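Local coordinates for protein glutathione S-transferase-3 (Necator americanus, PDB 3W8S) that probably catalyses the conjugation of glutathione to electrophilic substrates, such as organic halides, and binds glutathione in a pocket completed by the second subunit, at residues 3-8 and 30-35; 16-21 and 66-71; 43-48 and 58-63. One frame throughout, in Å; residues are numbered along the deposited sequence.

Contact 1 (3-8 and 30-35); sequences HYKLTY and EDIRLS
Asp31, which lies alongside Leu6 with OD1 4.2 Å from Leu6 CD2, offers its other oxygen to the edge of the flat Arg33 guanidinium. That oxygen, OD2, sits in the guanidinium plane and is gripped side-on by two nitrogens. Arg33 NH2 meets the syn lone pair of Asp31 OD2 at 3.1 Å, whereas Arg33 NE comes from above the carboxylate plane. Arg19 takes OD1 in a second salt bridge, so the carboxylate is probably held firmly in its charged form.

Five backbone hydrogen bonds join the parallel strands. The straightest runs from Leu6 N to Glu30 O (2.8 Å, 176° at the hydrogen). On the sheet face bearing Lys5, Thr7 and Ile32, the packing is mostly aliphatic, with Thr7 OG1 and Glu30 OE1 against carbon. With OG1 beside the backbone N (chi1 -55°), Thr7 turns CG2 to Leu34 CD1 at 3.6 Å. The extended Lys5 chain runs beside Glu30, with CG 3.3 Å from Glu30 OE1, while its NZ turns to Glu55.

Strands 4-8 and 30-34 are the two strands of a beta-alpha-beta crossover: helix 16-25 covers the face of Leu6 and Tyr8, strand 53-56 flanks 4-9, and 30-34 is an edge strand of the sheet.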
loop_
_atom_site.group_PDB
_atom_site.type_symbol
_atom_site.label_atom_id
_atom_site.label_comp_id
_atom_site.label_asym_id
_atom_site.label_seq_id
_atom_site.Cartn_x
_atom_site.Cartn_y
_atom_site.Cartn_z
ATOM N N HIS A 3 -13.096 -14.347 17.142
ATOM C CA HIS A 3 -14.208 -13.491 16.664
ATOM C C HIS A 3 -13.678 -12.312 15.773
ATOM O O HIS A 3 -12.708 -11.640 16.134
ATOM C CB HIS A 3 -15.058 -12.966 17.844
ATOM C CG HIS A 3 -15.751 -14.054 18.617
ATOM N ND1 HIS A 3 -16.922 -14.653 18.188
ATOM C CD2 HIS A 3 -15.421 -14.670 19.783
ATOM C CE1 HIS A 3 -17.292 -15.571 19.065
ATOM N NE2 HIS A 3 -16.402 -15.594 20.045
ATOM N N TYR A 4 -14.365 -12.049 14.668
ATOM C CA TYR A 4 -14.014 -10.982 13.710
ATOM C C TYR A 4 -15.099 -9.938 13.673
ATOM O O TYR A 4 -16.315 -10.246 13.485
ATOM C CB TYR A 4 -13.868 -11.568 12.299
ATOM C CG TYR A 4 -12.708 -12.532 12.157
ATOM C CD1 TYR A 4 -11.408 -12.063 12.103
ATOM C CD2 TYR A 4 -12.913 -13.948 12.140
ATOM C CE1 TYR A 4 -10.324 -12.941 11.991
ATOM C CE2 TYR A 4 -11.834 -14.821 12.004
ATOM C CZ TYR A 4 -10.552 -14.324 11.947
ATOM O OH TYR A 4 -9.448 -15.182 11.859
ATOM N N LYS A 5 -14.686 -8.687 13.757
ATOM C CA LYS A 5 -15.647 -7.585 13.547
ATOM C C LYS A 5 -15.044 -6.704 12.485
ATOM O O LYS A 5 -13.898 -6.362 12.599
ATOM C CB LYS A 5 -15.753 -6.704 14.798
ATOM C CG LYS A 5 -16.393 -7.411 16.012
ATOM C CD LYS A 5 -16.484 -6.380 17.153
ATOM C CE LYS A 5 -16.553 -7.082 18.509
ATOM N NZ LYS A 5 -16.383 -6.103 19.636
ATOM N N LEU A 6 -15.798 -6.326 11.478
ATOM C CA LEU A 6 -15.255 -5.417 10.481
ATOM C C LEU A 6 -16.125 -4.146 10.532
ATOM O O LEU A 6 -17.335 -4.241 10.381
ATOM C CB LEU A 6 -15.318 -6.018 9.070
ATOM C CG LEU A 6 -14.930 -5.096 7.871
ATOM C CD1 LEU A 6 -13.404 -4.901 7.964
ATOM C CD2 LEU A 6 -15.348 -5.730 6.519
ATOM N N THR A 7 -15.516 -2.979 10.730
ATOM C CA THR A 7 -16.257 -1.700 10.759
ATOM C C THR A 7 -15.916 -0.817 9.535
ATOM O O THR A 7 -14.717 -0.609 9.190
ATOM C CB THR A 7 -15.945 -0.932 12.029
ATOM O OG1 THR A 7 -16.233 -1.783 13.161
ATOM C CG2 THR A 7 -16.749 0.354 12.100
ATOM N N TYR A 8 -16.971 -0.382 8.867
ATOM C CA TYR A 8 -16.837 0.481 7.772
ATOM C C TYR A 8 -18.066 1.399 7.796
ATOM O O TYR A 8 -18.858 1.363 8.745
ATOM C CB TYR A 8 -16.741 -0.341 6.436
ATOM C CG TYR A 8 -16.305 0.539 5.250
ATOM C CD1 TYR A 8 -15.068 1.249 5.300
ATOM C CD2 TYR A 8 -17.111 0.672 4.094
ATOM C CE1 TYR A 8 -14.655 2.071 4.252
ATOM C CE2 TYR A 8 -16.704 1.475 3.040
ATOM C CZ TYR A 8 -15.473 2.168 3.142
ATOM O OH TYR A 8 -15.005 2.926 2.111
ATOM N N GLU A 30 -18.907 -9.968 12.193
ATOM C CA GLU A 30 -19.877 -8.884 12.309
ATOM C C GLU A 30 -19.557 -7.795 11.274
ATOM O O GLU A 30 -18.449 -7.188 11.335
ATOM C CB GLU A 30 -19.857 -8.217 13.708
ATOM C CG GLU A 30 -20.406 -9.092 14.854
ATOM C CD GLU A 30 -20.175 -8.453 16.260
ATOM O OE1 GLU A 30 -19.640 -7.320 16.440
ATOM O OE2 GLU A 30 -20.593 -9.052 17.238
ATOM N N ASP A 31 -20.485 -7.556 10.359
ATOM C CA ASP A 31 -20.297 -6.564 9.319
ATOM C C ASP A 31 -20.908 -5.247 9.821
ATOM O O ASP A 31 -22.082 -5.018 9.586
ATOM C CB ASP A 31 -21.064 -6.979 8.073
ATOM C CG ASP A 31 -20.620 -6.229 6.819
ATOM O OD1 ASP A 31 -19.513 -5.573 6.786
ATOM O OD2 ASP A 31 -21.416 -6.249 5.839
ATOM N N ILE A 32 -20.112 -4.401 10.483
ATOM C CA ILE A 32 -20.616 -3.215 11.197
ATOM C C ILE A 32 -20.553 -2.029 10.242
ATOM O O ILE A 32 -19.494 -1.818 9.584
ATOM C CB ILE A 32 -19.765 -2.956 12.427
ATOM C CG1 ILE A 32 -19.901 -4.151 13.410
ATOM C CG2 ILE A 32 -20.135 -1.611 13.061
ATOM C CD1 ILE A 32 -18.836 -4.160 14.461
ATOM N N ARG A 33 -21.660 -1.304 10.100
ATOM C CA ARG A 33 -21.732 -0.281 9.076
ATOM C C ARG A 33 -22.210 0.990 9.806
ATOM O O ARG A 33 -23.336 1.050 10.248
ATOM C CB ARG A 33 -22.681 -0.682 7.938
ATOM C CG ARG A 33 -22.057 -1.698 6.954
ATOM C CD ARG A 33 -23.115 -2.213 5.982
ATOM N NE ARG A 33 -22.593 -3.369 5.222
ATOM C CZ ARG A 33 -22.452 -3.393 3.900
ATOM N NH1 ARG A 33 -22.825 -2.319 3.164
ATOM N NH2 ARG A 33 -21.958 -4.501 3.304
ATOM N N LEU A 34 -21.322 1.957 10.001
ATOM C CA LEU A 34 -21.667 3.144 10.816
ATOM C C LEU A 34 -22.257 4.205 9.932
ATOM O O LEU A 34 -21.809 4.375 8.778
ATOM C CB LEU A 34 -20.421 3.696 11.492
ATOM C CG LEU A 34 -19.589 2.789 12.376
ATOM C CD1 LEU A 34 -18.356 3.520 12.939
ATOM C CD2 LEU A 34 -20.514 2.329 13.512
ATOM N N SER A 35 -23.226 4.958 10.476
ATOM C CA SER A 35 -23.850 6.039 9.736
ATOM C C SER A 35 -22.933 7.216 9.789
ATOM O O SER A 35 -22.063 7.340 10.695
ATOM C CB SER A 35 -25.205 6.474 10.386
ATOM O OG SER A 35 -24.985 6.991 11.706
#

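Contact 2 (16-21 and 66-71)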
loop_
_atom_site.group_PDB
_atom_site.type_symbol
_atom_site.label_atom_id
_atom_site.label_comp_id
_atom_site.label_asym_id
_atom_site.label_seq_id
_atom_site.Cartn_x
_atom_site.Cartn_y
_atom_site.Cartn_z
ATOM N N GLU A 16 -14.936 -3.740 0.850
ATOM C CA GLU A 16 -15.740 -4.828 0.194
ATOM C C GLU A 16 -14.920 -6.093 -0.073
ATOM O O GLU A 16 -15.424 -7.192 0.051
ATOM C CB GLU A 16 -16.284 -4.279 -1.135
ATOM C CG GLU A 16 -17.159 -5.212 -1.969
ATOM C CD GLU A 16 -18.322 -5.872 -1.209
ATOM O OE1 GLU A 16 -18.831 -5.328 -0.223
ATOM O OE2 GLU A 16 -18.752 -6.966 -1.675
ATOM N N ILE A 17 -13.639 -5.949 -0.457
ATOM C CA ILE A 17 -12.825 -7.170 -0.709
ATOM C C ILE A 17 -12.595 -7.989 0.560
ATOM O O ILE A 17 -12.604 -9.234 0.547
ATOM C CB ILE A 17 -11.458 -6.847 -1.380
ATOM C CG1 ILE A 17 -11.682 -6.226 -2.774
ATOM C CG2 ILE A 17 -10.590 -8.100 -1.505
ATOM C CD1 ILE A 17 -12.882 -6.619 -3.632
ATOM N N ILE A 18 -12.401 -7.282 1.673
ATOM C CA ILE A 18 -12.278 -7.959 2.962
ATOM C C ILE A 18 -13.561 -8.816 3.213
ATOM O O ILE A 18 -13.441 -9.982 3.628
ATOM C CB ILE A 18 -12.101 -6.950 4.111
ATOM C CG1 ILE A 18 -10.729 -6.196 3.967
ATOM C CG2 ILE A 18 -12.176 -7.643 5.482
ATOM C CD1 ILE A 18 -10.781 -4.778 4.568
ATOM N N ARG A 19 -14.760 -8.247 2.977
ATOM C CA ARG A 19 -16.044 -9.007 3.121
ATOM C C ARG A 19 -16.072 -10.226 2.218
ATOM O O ARG A 19 -16.487 -11.340 2.645
ATOM C CB ARG A 19 -17.204 -8.082 2.727
ATOM C CG ARG A 19 -17.310 -6.884 3.669
ATOM C CD ARG A 19 -18.629 -6.195 3.404
ATOM N NE ARG A 19 -18.800 -4.922 4.163
ATOM C CZ ARG A 19 -18.795 -3.687 3.614
ATOM N NH1 ARG A 19 -18.550 -3.513 2.296
ATOM N NH2 ARG A 19 -18.972 -2.597 4.440
ATOM N N GLN A 20 -15.596 -10.038 0.977
ATOM C CA GLN A 20 -15.610 -11.170 0.023
ATOM C C GLN A 20 -14.627 -12.287 0.414
ATOM O O GLN A 20 -14.885 -13.480 0.111
ATOM C CB GLN A 20 -15.317 -10.700 -1.394
ATOM C CG GLN A 20 -16.378 -9.719 -1.852
ATOM C CD GLN A 20 -16.179 -9.243 -3.267
ATOM O OE1 GLN A 20 -15.250 -9.700 -3.932
ATOM N NE2 GLN A 20 -17.100 -8.355 -3.771
ATOM N N ILE A 21 -13.500 -11.929 1.040
ATOM C CA ILE A 21 -12.585 -12.958 1.573
ATOM C C ILE A 21 -13.244 -13.800 2.690
ATOM O O ILE A 21 -13.179 -15.047 2.653
ATOM C CB ILE A 21 -11.244 -12.401 2.037
ATOM C CG1 ILE A 21 -10.485 -11.777 0.829
ATOM C CG2 ILE A 21 -10.394 -13.522 2.657
ATOM C CD1 ILE A 21 -9.481 -10.695 1.278
ATOM N N ALA A 66 -3.846 -3.889 4.515
ATOM C CA ALA A 66 -3.226 -4.700 5.573
ATOM C C ALA A 66 -4.262 -5.742 6.128
ATOM O O ALA A 66 -3.893 -6.899 6.457
ATOM C CB ALA A 66 -2.674 -3.781 6.658
ATOM N N ILE A 67 -5.503 -5.323 6.314
ATOM C CA ILE A 67 -6.610 -6.215 6.759
ATOM C C ILE A 67 -6.902 -7.303 5.703
ATOM O O ILE A 67 -7.033 -8.464 6.036
ATOM C CB ILE A 67 -7.929 -5.426 6.981
ATOM C CG1 ILE A 67 -7.793 -4.422 8.166
ATOM C CG2 ILE A 67 -9.091 -6.374 7.298
ATOM C CD1 ILE A 67 -8.798 -3.224 8.035
ATOM N N ALA A 68 -7.027 -6.911 4.434
ATOM C CA ALA A 68 -7.337 -7.909 3.398
ATOM C C ALA A 68 -6.233 -8.960 3.390
ATOM O O ALA A 68 -6.507 -10.171 3.325
ATOM C CB ALA A 68 -7.469 -7.273 2.023
ATOM N N ARG A 69 -4.982 -8.495 3.446
ATOM C CA ARG A 69 -3.852 -9.430 3.452
ATOM C C ARG A 69 -3.889 -10.369 4.675
ATOM O O ARG A 69 -3.673 -11.565 4.540
ATOM C CB ARG A 69 -2.431 -8.725 3.345
ATOM C CG ARG A 69 -1.277 -9.724 3.255
ATOM C CD ARG A 69 0.092 -9.044 3.211
ATOM N NE ARG A 69 0.029 -8.109 2.101
ATOM C CZ ARG A 69 -0.122 -6.794 2.171
ATOM N NH1 ARG A 69 -0.189 -6.111 3.339
ATOM N NH2 ARG A 69 -0.247 -6.186 1.037
ATOM N N PHE A 70 -4.098 -9.797 5.839
ATOM C CA PHE A 70 -4.194 -10.572 7.063
ATOM C C PHE A 70 -5.258 -11.710 6.940
ATOM O O PHE A 70 -4.944 -12.880 7.236
ATOM C CB PHE A 70 -4.590 -9.672 8.237
ATOM C CG PHE A 70 -4.787 -10.440 9.547
ATOM C CD1 PHE A 70 -3.690 -10.938 10.249
ATOM C CD2 PHE A 70 -6.071 -10.633 10.074
ATOM C CE1 PHE A 70 -3.861 -11.671 11.445
ATOM C CE2 PHE A 70 -6.259 -11.379 11.256
ATOM C CZ PHE A 70 -5.140 -11.886 11.962
ATOM N N VAL A 71 -6.483 -11.354 6.518
ATOM C CA VAL A 71 -7.602 -12.320 6.366
ATOM C C VAL A 71 -7.289 -13.315 5.216
ATOM O O VAL A 71 -7.503 -14.564 5.369
ATOM C CB VAL A 71 -8.928 -11.537 6.141
ATOM C CG1 VAL A 71 -10.097 -12.451 5.884
ATOM C CG2 VAL A 71 -9.294 -10.846 7.490
#
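On the helix that presents Ile18 and Ile21 to segment 66-71, Glu16 OE2 takes three donors. Gln20 NE2 donates to Glu16 OE2 at 3.0 Å, one turn along the helix, meeting the anti lone pair of that oxygen, which lies near the plane of the Gln20 amide. Arg201 and Trp197 hold the same oxygen from the C-terminal helical region. The other oxygen, OE1, takes Arg19 NH1 at 3.1 Å, again through an anti lone pair, so the buried carboxylate is held through both oxygens and its negative charge is probably favoured.

The side chains that meet the partner helix are all aliphatic. The two segments run nearly parallel, 10° apart, with axes 9.2 Å from each other. They are the paired helices that pack side by side on one face of the sheet in the thioredoxin-like domain of glutathione transferases, with Leu6 under Ile18 and Leu54 under Ile67 and Val71.

Ile18 lays CD1 against Ile67 CG2 at 3.6 Å, the side chains crossing at a slant. At Ala68 the backbones approach closely, CA to CA 5.0 Å from Ile18, which the small side chain allows; Ala68 CB touches Ile18 CG1 and, at 4.0 Å, Ile21 CD1. At the far end Ile21 CG2 presses on Val71 CG1 at 3.4 Å, closer than two methyls normally sit; Val71 CG1 is brought there by standing anti to the backbone N (chi1 176°).

Contact 3 (43-48 and 58-63); sequences KNEMPF and GKKLAQ. With GSH (glutathione), chain B.
Apolar contacts carry most of the meeting between the loop 43-48 and the edge strand 59-62. Ala62 CB touches both Pro47 and Phe48, 4.0 Å from Pro47 CB and 3.6 Å from Phe48 CD2. The neighbouring ring atom Phe48 CE2 lies 3.9 Å from Gln63 CG, the two side chains crossing at about a right angle with ring and amide planes 52° apart. Pro47 CG also rests on Lys60 CB. Farther along the same side chain, Lys60 CD passes 3.1 Å from Glu45 O, in van der Waals contact with the backbone.

The electrostatic part is looser. Beyond CD, the bend at chi4 (93°) turns Lys60 NZ, which stops 4.5 Å from Glu45 OE1. That is longer than a salt bridge, though the opposite charges should still attract.

Hydrogen bonds to glutathione come from both segments and hold its two ends. Lys43 NZ donates to O31 of the glycine carboxylate at 2.7 Å and also binds Gly49 O, so the ammonium ties the ligand to the loop. Gln63 OE1 accepts from the gamma-glutamyl amino group N1 at 2.8 Å. Gln63 NE2 points across the interface to Gln94 and Asp97 of the second subunit, and Asp97 of that subunit in turn binds the ligand. These partners, together with N1 at the amide oxygen, would set which way the Gln63 amide is turned.

Gln63 has a positive phi (86°), unusual away from glycine, and occupies the N-cap position just before helix 64-75. A residue with such backbone angles, followed by a serine at the start of the helix, here Ser64, that binds the gamma-glutamyl end, is characteristic of the glutathione-binding G-site of this superfamily.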
loop_
_atom_site.group_PDB
_atom_site.type_symbol
_atom_site.label_atom_id
_atom_site.label_comp_id
_atom_site.label_asym_id
_atom_site.label_seq_id
_atom_site.Cartn_x
_atom_site.Cartn_y
_atom_site.Cartn_z
ATOM N N LYS A 43 -14.878 7.593 15.759
ATOM C CA LYS A 43 -13.629 7.849 15.044
ATOM C C LYS A 43 -12.436 7.622 15.939
ATOM O O LYS A 43 -11.439 6.978 15.536
ATOM C CB LYS A 43 -13.680 9.289 14.513
ATOM C CG LYS A 43 -12.414 9.795 13.816
ATOM C CD LYS A 43 -12.800 11.051 13.018
ATOM C CE LYS A 43 -11.557 11.767 12.502
ATOM N NZ LYS A 43 -11.146 11.048 11.256
ATOM N N ASN A 44 -12.574 8.059 17.207
ATOM C CA ASN A 44 -11.496 7.955 18.177
ATOM C C ASN A 44 -11.056 6.516 18.465
ATOM O O ASN A 44 -9.938 6.287 18.918
ATOM C CB ASN A 44 -11.936 8.643 19.518
ATOM C CG ASN A 44 -12.970 7.818 20.275
ATOM O OD1 ASN A 44 -12.620 6.947 21.011
ATOM N ND2 ASN A 44 -14.232 8.080 20.049
ATOM N N GLU A 45 -11.951 5.549 18.293
ATOM C CA GLU A 45 -11.565 4.153 18.577
ATOM C C GLU A 45 -10.734 3.532 17.464
ATOM O O GLU A 45 -10.161 2.449 17.619
ATOM C CB GLU A 45 -12.788 3.266 18.747
ATOM C CG GLU A 45 -13.729 3.724 19.858
ATOM C CD GLU A 45 -15.019 2.903 19.813
ATOM O OE1 GLU A 45 -15.046 1.890 19.092
ATOM O OE2 GLU A 45 -16.011 3.253 20.469
ATOM N N MET A 46 -10.605 4.234 16.349
ATOM C CA MET A 46 -9.872 3.629 15.232
ATOM C C MET A 46 -8.385 4.005 15.269
ATOM O O MET A 46 -8.058 5.153 15.420
ATOM C CB MET A 46 -10.539 4.046 13.938
ATOM C CG MET A 46 -12.075 3.948 14.014
ATOM S SD MET A 46 -12.629 2.218 14.432
ATOM C CE MET A 46 -14.395 2.530 14.746
ATOM N N PRO A 47 -7.492 3.046 15.030
ATOM C CA PRO A 47 -6.053 3.355 15.088
ATOM C C PRO A 47 -5.592 4.594 14.320
ATOM O O PRO A 47 -4.746 5.318 14.843
ATOM C CB PRO A 47 -5.400 2.087 14.540
ATOM C CG PRO A 47 -6.404 0.973 14.943
ATOM C CD PRO A 47 -7.745 1.645 14.610
ATOM N N PHE A 48 -6.088 4.833 13.104
ATOM C CA PHE A 48 -5.700 6.078 12.403
ATOM C C PHE A 48 -6.886 7.006 12.142
ATOM O O PHE A 48 -6.825 7.806 11.216
ATOM C CB PHE A 48 -4.904 5.807 11.128
ATOM C CG PHE A 48 -3.802 4.748 11.304
ATOM C CD1 PHE A 48 -2.711 4.993 12.137
ATOM C CD2 PHE A 48 -3.852 3.526 10.609
ATOM C CE1 PHE A 48 -1.679 4.037 12.319
ATOM C CE2 PHE A 48 -2.834 2.563 10.741
ATOM C CZ PHE A 48 -1.749 2.797 11.628
ATOM N N GLY A 58 -10.949 -8.763 19.772
ATOM C CA GLY A 58 -10.747 -7.558 20.539
ATOM C C GLY A 58 -9.511 -6.718 20.136
ATOM O O GLY A 58 -9.367 -5.592 20.596
ATOM N N LYS A 59 -8.652 -7.208 19.261
ATOM C CA LYS A 59 -7.460 -6.430 18.843
ATOM C C LYS A 59 -7.760 -5.657 17.544
ATOM O O LYS A 59 -8.202 -6.278 16.576
ATOM C CB LYS A 59 -6.298 -7.394 18.589
ATOM C CG LYS A 59 -5.858 -8.203 19.828
ATOM C CD LYS A 59 -4.727 -9.194 19.471
ATOM C CE LYS A 59 -5.174 -10.334 18.529
ATOM N NZ LYS A 59 -4.058 -11.290 18.278
ATOM N N LYS A 60 -7.475 -4.347 17.501
ATOM C CA LYS A 60 -7.802 -3.566 16.314
ATOM C C LYS A 60 -6.678 -3.527 15.279
ATOM O O LYS A 60 -5.525 -3.272 15.623
ATOM C CB LYS A 60 -8.192 -2.134 16.655
ATOM C CG LYS A 60 -9.440 -2.064 17.580
ATOM C CD LYS A 60 -10.005 -0.647 17.541
ATOM C CE LYS A 60 -11.364 -0.535 18.221
ATOM N NZ LYS A 60 -11.052 -0.143 19.629
ATOM N N LEU A 61 -7.081 -3.650 14.019
ATOM C CA LEU A 61 -6.178 -3.560 12.863
ATOM C C LEU A 61 -6.866 -2.639 11.846
ATOM O O LEU A 61 -8.012 -2.889 11.402
ATOM C CB LEU A 61 -5.916 -4.938 12.280
ATOM C CG LEU A 61 -5.152 -5.057 10.920
ATOM C CD1 LEU A 61 -3.698 -4.616 11.098
ATOM C CD2 LEU A 61 -5.291 -6.494 10.366
ATOM N N ALA A 62 -6.131 -1.583 11.454
ATOM C CA ALA A 62 -6.564 -0.634 10.426
ATOM C C ALA A 62 -5.895 -0.929 9.091
ATOM O O ALA A 62 -4.996 -1.808 8.999
ATOM C CB ALA A 62 -6.197 0.797 10.873
ATOM N N GLN A 63 -6.332 -0.184 8.066
ATOM C CA GLN A 63 -5.711 -0.107 6.748
ATOM C C GLN A 63 -6.229 -1.220 5.885
ATOM O O GLN A 63 -5.802 -2.348 6.065
ATOM C CB GLN A 63 -4.171 0.001 6.806
ATOM C CG GLN A 63 -3.674 1.454 7.135
ATOM C CD GLN A 63 -3.847 2.415 5.975
ATOM O OE1 GLN A 63 -4.143 2.038 4.816
ATOM N NE2 GLN A 63 -3.654 3.661 6.261
HETATM N N1 GSH B . -5.455 3.893 3.198
HETATM C CA1 GSH B . -6.684 3.753 3.978
HETATM C C1 GSH B . -7.234 2.351 3.766
HETATM O O11 GSH B . -7.902 1.779 4.655
HETATM O O12 GSH B . -6.978 1.784 2.681
HETATM C CB1 GSH B . -7.730 4.801 3.567
HETATM C CG1 GSH B . -8.894 4.766 4.588
HETATM C CD1 GSH B . -9.960 5.812 4.237
HETATM O OE1 GSH B . -9.840 6.567 3.270
HETATM N N2 GSH B . -11.015 5.914 5.050
HETATM C CA2 GSH B . -12.115 6.819 4.813
HETATM C C2 GSH B . -12.539 7.406 6.128
HETATM O O2 GSH B . -12.580 6.685 7.121
HETATM C CB2 GSH B . -13.283 6.003 4.221
HETATM S SG2 GSH B . -14.586 7.069 3.593
HETATM N N3 GSH B . -12.898 8.703 6.165
HETATM C CA3 GSH B . -13.498 9.270 7.356
HETATM C C3 GSH B . -12.512 10.171 8.080
HETATM O O31 GSH B . -12.859 10.693 9.154
HETATM O O32 GSH B . -11.372 10.363 7.609
#

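In the fold
All three contacts fall within the N-terminal thioredoxin-like domain and on one side of the chain's centre. Contact 1 joins strands 4-9 and 30-34 at one margin of the four-stranded sheet, while contact 3 involves strand 59-62 at the other; their centres are about 12 Å apart. Contact 2 pairs the helices packed on that sheet, about 13 Å from contact 1 and 15 Å from contact 3, centre to centre. Along the chain, contacts 1 and 2 alternate, contact 1 closes before contact 3 opens, and contact 3 lies between the segments of contact 2. Arg19 connects contacts 1 and 2, and Ile67 meets strand 59-62; contacts 2 and 3 both reach the second subunit.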